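Local structure of 336aa long hypothetical dTDP-glucose 4,6-dehydratase (Pyrococcus horikoshii, 2HUN) at residues 190-195 with 302-307; 197-202 with 256-261. The protein binds NAD and probably acts as a dTDP-glucose 4,6-dehydratase, an extended short-chain dehydrogenase/reductase built on a Rossmann fold. One frame throughout, in Å; residues are numbered along the deposited sequence.

Contact 1. Residues 190-195 with 302-307; sequences KLIPKT and EGIKKT
I192 and I304 mark the nearest approach of two helical segments, their CA atoms 8.3 Å apart, a spacing that leaves the contact to side chains alone. I192 points at the other helix and reaches it with both of its branches. Its CD1 methyl meets CD1 of I304 at 3.8 Å, and its CG2 lies 3.9 Å from that same I304 CD1, so one methyl of I304 rests against two of I192. I304 itself starts off to the side; its chain folds back at chi2 (-63°) and brings CD1 over to its partner. The second touch is methyl to methyl, I192 CG2 to T307 CG2 at 4.0 Å. T307 can offer its methyl because its OG1 is turned into its own helix, where it gives a 2.6 Å hydrogen bond to G303 O, which also accepts from T307 N on the opposite face of the carbonyl plane. A serine in its place, lacking the methyl, would probably open a small gap beside I192 CG2. Y182 of strand 172-182 touches all three residues, W217 of strand 215-219 packs on I192, and helix 250-260 adds V253 against I192 and L260 against I304.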
loop_
_atom_site.group_PDB
_atom_site.type_symbol
_atom_site.label_atom_id
_atom_site.label_comp_id
_atom_site.label_asym_id
_atom_site.label_seq_id
_atom_site.Cartn_x
_atom_site.Cartn_y
_atom_site.Cartn_z
ATOM N N LYS A 190 -12.662 -16.733 -18.530
ATOM C CA LYS A 190 -11.307 -16.940 -18.026
ATOM C C LYS A 190 -10.713 -18.085 -18.842
ATOM O O LYS A 190 -11.426 -19.002 -19.227
ATOM C CB LYS A 190 -11.320 -17.303 -16.535
ATOM C CG LYS A 190 -11.740 -16.175 -15.591
ATOM C CD LYS A 190 -10.737 -15.030 -15.606
ATOM C CE LYS A 190 -11.122 -13.940 -14.608
ATOM N NZ LYS A 190 -10.116 -12.840 -14.575
ATOM N N LEU A 191 -9.414 -18.021 -19.104
ATOM C CA LEU A 191 -8.717 -19.023 -19.908
ATOM C C LEU A 191 -9.144 -20.489 -19.852
ATOM O O LEU A 191 -9.561 -21.058 -20.863
ATOM C CB LEU A 191 -7.218 -18.989 -19.599
ATOM C CG LEU A 191 -6.379 -19.986 -20.415
ATOM C CD1 LEU A 191 -6.360 -19.560 -21.879
ATOM C CD2 LEU A 191 -4.955 -20.063 -19.862
ATOM N N ILE A 192 -9.021 -21.105 -18.680
ATOM C CA ILE A 192 -9.349 -22.518 -18.515
ATOM C C ILE A 192 -10.824 -22.839 -18.772
ATOM O O ILE A 192 -11.137 -23.795 -19.480
ATOM C CB ILE A 192 -8.888 -23.014 -17.120
ATOM C CG1 ILE A 192 -7.355 -22.951 -17.059
ATOM C CG2 ILE A 192 -9.361 -24.432 -16.866
ATOM C CD1 ILE A 192 -6.756 -23.255 -15.699
ATOM N N PRO A 193 -11.750 -22.047 -18.208
ATOM C CA PRO A 193 -13.167 -22.333 -18.455
ATOM C C PRO A 193 -13.507 -22.141 -19.935
ATOM O O PRO A 193 -14.167 -22.978 -20.546
ATOM C CB PRO A 193 -13.885 -21.315 -17.571
ATOM C CG PRO A 193 -12.928 -21.131 -16.430
ATOM C CD PRO A 193 -11.597 -21.034 -17.151
ATOM N N LYS A 194 -13.051 -21.027 -20.502
ATOM C CA LYS A 194 -13.303 -20.729 -21.905
ATOM C C LYS A 194 -12.804 -21.867 -22.788
ATOM O O LYS A 194 -13.503 -22.304 -23.706
ATOM C CB LYS A 194 -12.602 -19.431 -22.308
ATOM C CG LYS A 194 -12.822 -19.030 -23.762
ATOM C CD LYS A 194 -11.933 -17.855 -24.178
ATOM C CE LYS A 194 -10.451 -18.175 -23.972
ATOM N NZ LYS A 194 -10.026 -19.483 -24.583
ATOM N N THR A 195 -11.596 -22.349 -22.509
ATOM C CA THR A 195 -11.017 -23.434 -23.290
ATOM C C THR A 195 -11.856 -24.710 -23.219
ATOM O O THR A 195 -12.128 -25.331 -24.247
ATOM C CB THR A 195 -9.581 -23.755 -22.824
ATOM O OG1 THR A 195 -8.761 -22.588 -22.965
ATOM C CG2 THR A 195 -8.986 -24.882 -23.662
ATOM N N GLU A 302 -4.584 -33.259 -12.156
ATOM C CA GLU A 302 -5.735 -33.648 -11.357
ATOM C C GLU A 302 -6.711 -32.480 -11.232
ATOM O O GLU A 302 -7.924 -32.661 -11.312
ATOM C CB GLU A 302 -5.285 -34.114 -9.967
ATOM C CG GLU A 302 -4.441 -35.386 -9.983
ATOM C CD GLU A 302 -3.953 -35.787 -8.603
ATOM O OE1 GLU A 302 -3.325 -34.947 -7.931
ATOM O OE2 GLU A 302 -4.192 -36.941 -8.189
ATOM N N GLY A 303 -6.171 -31.278 -11.054
ATOM C CA GLY A 303 -7.012 -30.103 -10.913
ATOM C C GLY A 303 -7.756 -29.739 -12.185
ATOM O O GLY A 303 -8.904 -29.292 -12.128
ATOM N N ILE A 304 -7.095 -29.914 -13.327
ATOM C CA ILE A 304 -7.699 -29.609 -14.624
ATOM C C ILE A 304 -8.779 -30.642 -14.939
ATOM O O ILE A 304 -9.842 -30.307 -15.458
ATOM C CB ILE A 304 -6.628 -29.608 -15.743
ATOM C CG1 ILE A 304 -5.797 -28.326 -15.658
ATOM C CG2 ILE A 304 -7.284 -29.721 -17.114
ATOM C CD1 ILE A 304 -6.607 -27.046 -15.888
ATOM N N LYS A 305 -8.490 -31.897 -14.610
ATOM C CA LYS A 305 -9.419 -32.999 -14.825
ATOM C C LYS A 305 -10.691 -32.747 -14.012
ATOM O O LYS A 305 -11.800 -32.920 -14.511
ATOM C CB LYS A 305 -8.770 -34.314 -14.384
ATOM C CG LYS A 305 -9.600 -35.565 -14.628
ATOM C CD LYS A 305 -9.542 -36.007 -16.084
ATOM C CE LYS A 305 -9.007 -37.436 -16.216
ATOM N NZ LYS A 305 -7.563 -37.575 -15.837
ATOM N N LYS A 306 -10.526 -32.336 -12.757
ATOM C CA LYS A 306 -11.672 -32.061 -11.897
ATOM C C LYS A 306 -12.433 -30.852 -12.425
ATOM O O LYS A 306 -13.653 -30.777 -12.310
ATOM C CB LYS A 306 -11.223 -31.796 -10.454
ATOM C CG LYS A 306 -10.646 -33.014 -9.747
ATOM C CD LYS A 306 -10.462 -32.771 -8.253
ATOM C CE LYS A 306 -11.774 -32.364 -7.600
ATOM N NZ LYS A 306 -11.948 -32.991 -6.269
ATOM N N THR A 307 -11.701 -29.912 -13.009
ATOM C CA THR A 307 -12.300 -28.706 -13.556
ATOM C C THR A 307 -13.064 -29.036 -14.842
ATOM O O THR A 307 -14.138 -28.482 -15.096
ATOM C CB THR A 307 -11.218 -27.638 -13.827
ATOM O OG1 THR A 307 -10.548 -27.328 -12.595
ATOM C CG2 THR A 307 -11.845 -26.365 -14.389
#

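Contact 2. Residues 197-202 with 256-261; sequences IRASLG and IILRLM
A199 and L258 make the apolar centre of this contact, where small and large side chains complement one another between two helix ends. The CB of A199 points straight at the opposite segment and touches CD2 of L258 at 3.8 Å. With only a methyl on this side, the backbones come near: the CA atoms of A199 and L258 are 7.4 Å apart. L258 sets out obliquely, and it is the CD2 branch that closes the distance.

The thioether of M261 supplies the second apolar touch. Its SD sits 3.9 Å from CB of A199, so this one methyl is met by a leucine branch and a sulfur. A bend at chi3 (98°) then carries the terminal CE on to S200, where it lies 4.0 Å from both the backbone N and CB. The methionine thus lies against two successive residues of helix 191-200.

No polar interaction crosses between the segments. S200 OG, placed between its backbone N and carbonyl carbon (chi1 71°), bonds to I197 O at 2.7 Å, which turns the hydroxyl into its own helix and leaves CB for the methionine. R198 leads away and holds the loops instead, giving hydrogen bonds to the carbonyls of K204, I326 and H328.

Around the contact, I205 of strand 205-208 touches both A199 and L258, while helix 300-313 sets L312 against S200 and I308 against M261. The helix carrying A199 ends in a Schellman motif: G202, at positive phi, is the C-prime residue, its N bonded to A199 O and L203 N to R198 O. Two helix C-termini, those of 191-200 and 250-260, thus pack together against strand 205-208, away from the NAD site.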
loop_
_atom_site.group_PDB
_atom_site.type_symbol
_atom_site.label_atom_id
_atom_site.label_comp_id
_atom_site.label_asym_id
_atom_site.label_seq_id
_atom_site.Cartn_x
_atom_site.Cartn_y
_atom_site.Cartn_z
ATOM N N ILE A 197 -15.100 -25.090 -22.353
ATOM C CA ILE A 197 -16.379 -24.839 -23.001
ATOM C C ILE A 197 -16.277 -24.882 -24.529
ATOM O O ILE A 197 -16.992 -25.642 -25.189
ATOM C CB ILE A 197 -16.943 -23.469 -22.564
ATOM C CG1 ILE A 197 -17.366 -23.538 -21.092
ATOM C CG2 ILE A 197 -18.114 -23.070 -23.457
ATOM C CD1 ILE A 197 -17.789 -22.209 -20.502
ATOM N N ARG A 198 -15.388 -24.071 -25.088
ATOM C CA ARG A 198 -15.212 -24.031 -26.534
ATOM C C ARG A 198 -14.805 -25.378 -27.129
ATOM O O ARG A 198 -15.309 -25.769 -28.179
ATOM C CB ARG A 198 -14.182 -22.964 -26.917
ATOM C CG ARG A 198 -14.680 -21.532 -26.744
ATOM C CD ARG A 198 -13.578 -20.519 -27.056
ATOM N NE ARG A 198 -13.195 -20.514 -28.467
ATOM C CZ ARG A 198 -13.870 -19.889 -29.428
ATOM N NH1 ARG A 198 -14.974 -19.207 -29.137
ATOM N NH2 ARG A 198 -13.443 -19.947 -30.684
ATOM N N ALA A 199 -13.901 -26.089 -26.461
ATOM C CA ALA A 199 -13.448 -27.381 -26.959
ATOM C C ALA A 199 -14.586 -28.399 -26.970
ATOM O O ALA A 199 -14.692 -29.211 -27.890
ATOM C CB ALA A 199 -12.291 -27.897 -26.113
ATOM N N SER A 200 -15.435 -28.363 -25.948
ATOM C CA SER A 200 -16.553 -29.296 -25.881
ATOM C C SER A 200 -17.544 -28.996 -27.006
ATOM O O SER A 200 -18.404 -29.820 -27.323
ATOM C CB SER A 200 -17.267 -29.190 -24.530
ATOM O OG SER A 200 -17.997 -27.978 -24.430
ATOM N N LEU A 201 -17.414 -27.811 -27.600
ATOM C CA LEU A 201 -18.287 -27.380 -28.687
ATOM C C LEU A 201 -17.571 -27.389 -30.034
ATOM O O LEU A 201 -18.043 -26.786 -31.002
ATOM C CB LEU A 201 -18.817 -25.972 -28.412
ATOM C CG LEU A 201 -19.850 -25.837 -27.294
ATOM C CD1 LEU A 201 -20.119 -24.365 -27.021
ATOM C CD2 LEU A 201 -21.131 -26.560 -27.695
ATOM N N GLY A 202 -16.428 -28.064 -30.087
ATOM C CA GLY A 202 -15.671 -28.135 -31.322
ATOM C C GLY A 202 -15.235 -26.792 -31.882
ATOM O O GLY A 202 -14.979 -26.679 -33.081
ATOM N N ILE A 256 -2.791 -29.353 -22.418
ATOM C CA ILE A 256 -3.134 -30.288 -21.353
ATOM C C ILE A 256 -4.649 -30.457 -21.220
ATOM O O ILE A 256 -5.139 -31.562 -20.991
ATOM C CB ILE A 256 -2.510 -29.827 -20.007
ATOM C CG1 ILE A 256 -0.991 -30.014 -20.069
ATOM C CG2 ILE A 256 -3.101 -30.613 -18.848
ATOM C CD1 ILE A 256 -0.244 -29.500 -18.859
ATOM N N ILE A 257 -5.391 -29.366 -21.371
ATOM C CA ILE A 257 -6.847 -29.424 -21.280
ATOM C C ILE A 257 -7.410 -30.337 -22.371
ATOM O O ILE A 257 -8.274 -31.174 -22.116
ATOM C CB ILE A 257 -7.475 -28.017 -21.432
ATOM C CG1 ILE A 257 -7.177 -27.179 -20.184
ATOM C CG2 ILE A 257 -8.983 -28.133 -21.665
ATOM C CD1 ILE A 257 -7.683 -25.756 -20.262
ATOM N N LEU A 258 -6.910 -30.173 -23.590
ATOM C CA LEU A 258 -7.374 -30.981 -24.711
ATOM C C LEU A 258 -7.054 -32.448 -24.490
ATOM O O LEU A 258 -7.903 -33.313 -24.708
ATOM C CB LEU A 258 -6.742 -30.486 -26.013
ATOM C CG LEU A 258 -7.092 -29.032 -26.334
ATOM C CD1 LEU A 258 -6.476 -28.632 -27.657
ATOM C CD2 LEU A 258 -8.605 -28.869 -26.374
ATOM N N ARG A 259 -5.829 -32.729 -24.058
ATOM C CA ARG A 259 -5.430 -34.102 -23.798
ATOM C C ARG A 259 -6.371 -34.724 -22.775
ATOM O O ARG A 259 -6.907 -35.810 -22.991
ATOM C CB ARG A 259 -3.989 -34.158 -23.271
ATOM C CG ARG A 259 -3.658 -35.456 -22.544
ATOM C CD ARG A 259 -2.164 -35.606 -22.287
ATOM N NE ARG A 259 -1.619 -34.592 -21.384
ATOM C CZ ARG A 259 -1.746 -34.614 -20.056
ATOM N NH1 ARG A 259 -2.407 -35.596 -19.455
ATOM N NH2 ARG A 259 -1.201 -33.650 -19.327
ATOM N N LEU A 260 -6.581 -34.017 -21.668
ATOM C CA LEU A 260 -7.437 -34.510 -20.595
ATOM C C LEU A 260 -8.906 -34.590 -20.976
ATOM O O LEU A 260 -9.704 -35.212 -20.274
ATOM C CB LEU A 260 -7.248 -33.655 -19.337
ATOM C CG LEU A 260 -5.851 -33.794 -18.716
ATOM C CD1 LEU A 260 -5.684 -32.825 -17.555
ATOM C CD2 LEU A 260 -5.650 -35.230 -18.250
ATOM N N MET A 261 -9.264 -33.955 -22.087
ATOM C CA MET A 261 -10.636 -34.006 -22.563
ATOM C C MET A 261 -10.707 -35.121 -23.606
ATOM O O MET A 261 -11.663 -35.218 -24.377
ATOM C CB MET A 261 -11.049 -32.662 -23.173
ATOM C CG MET A 261 -11.444 -31.612 -22.142
ATOM S SD MET A 261 -11.976 -30.039 -22.867
ATOM C CE MET A 261 -13.755 -30.231 -22.812
#

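In the fold
Contacts 1 and 2 illustrate how helix 191-200 can serve two partners along its length: contact 1 joins its first turn to helix 300-313 and contact 2 its last turn to helix 250-260, though each partner also touches it elsewhere. Their centres are about 9 Å apart, and they join directly. I304 CG2 packs against L260 CD1 at 3.5 Å, and T195 CG2 against I257 CD1 at 3.7 Å, so the three helices form one continuous apolar cluster. In sequence, contact 2 falls between the segments of contact 1. Contact 1 is closer to the cofactor: the I192 side chain is about 9 Å from bound NAD, and that of T307 about 8 Å from that of F14, an NAD-binding residue.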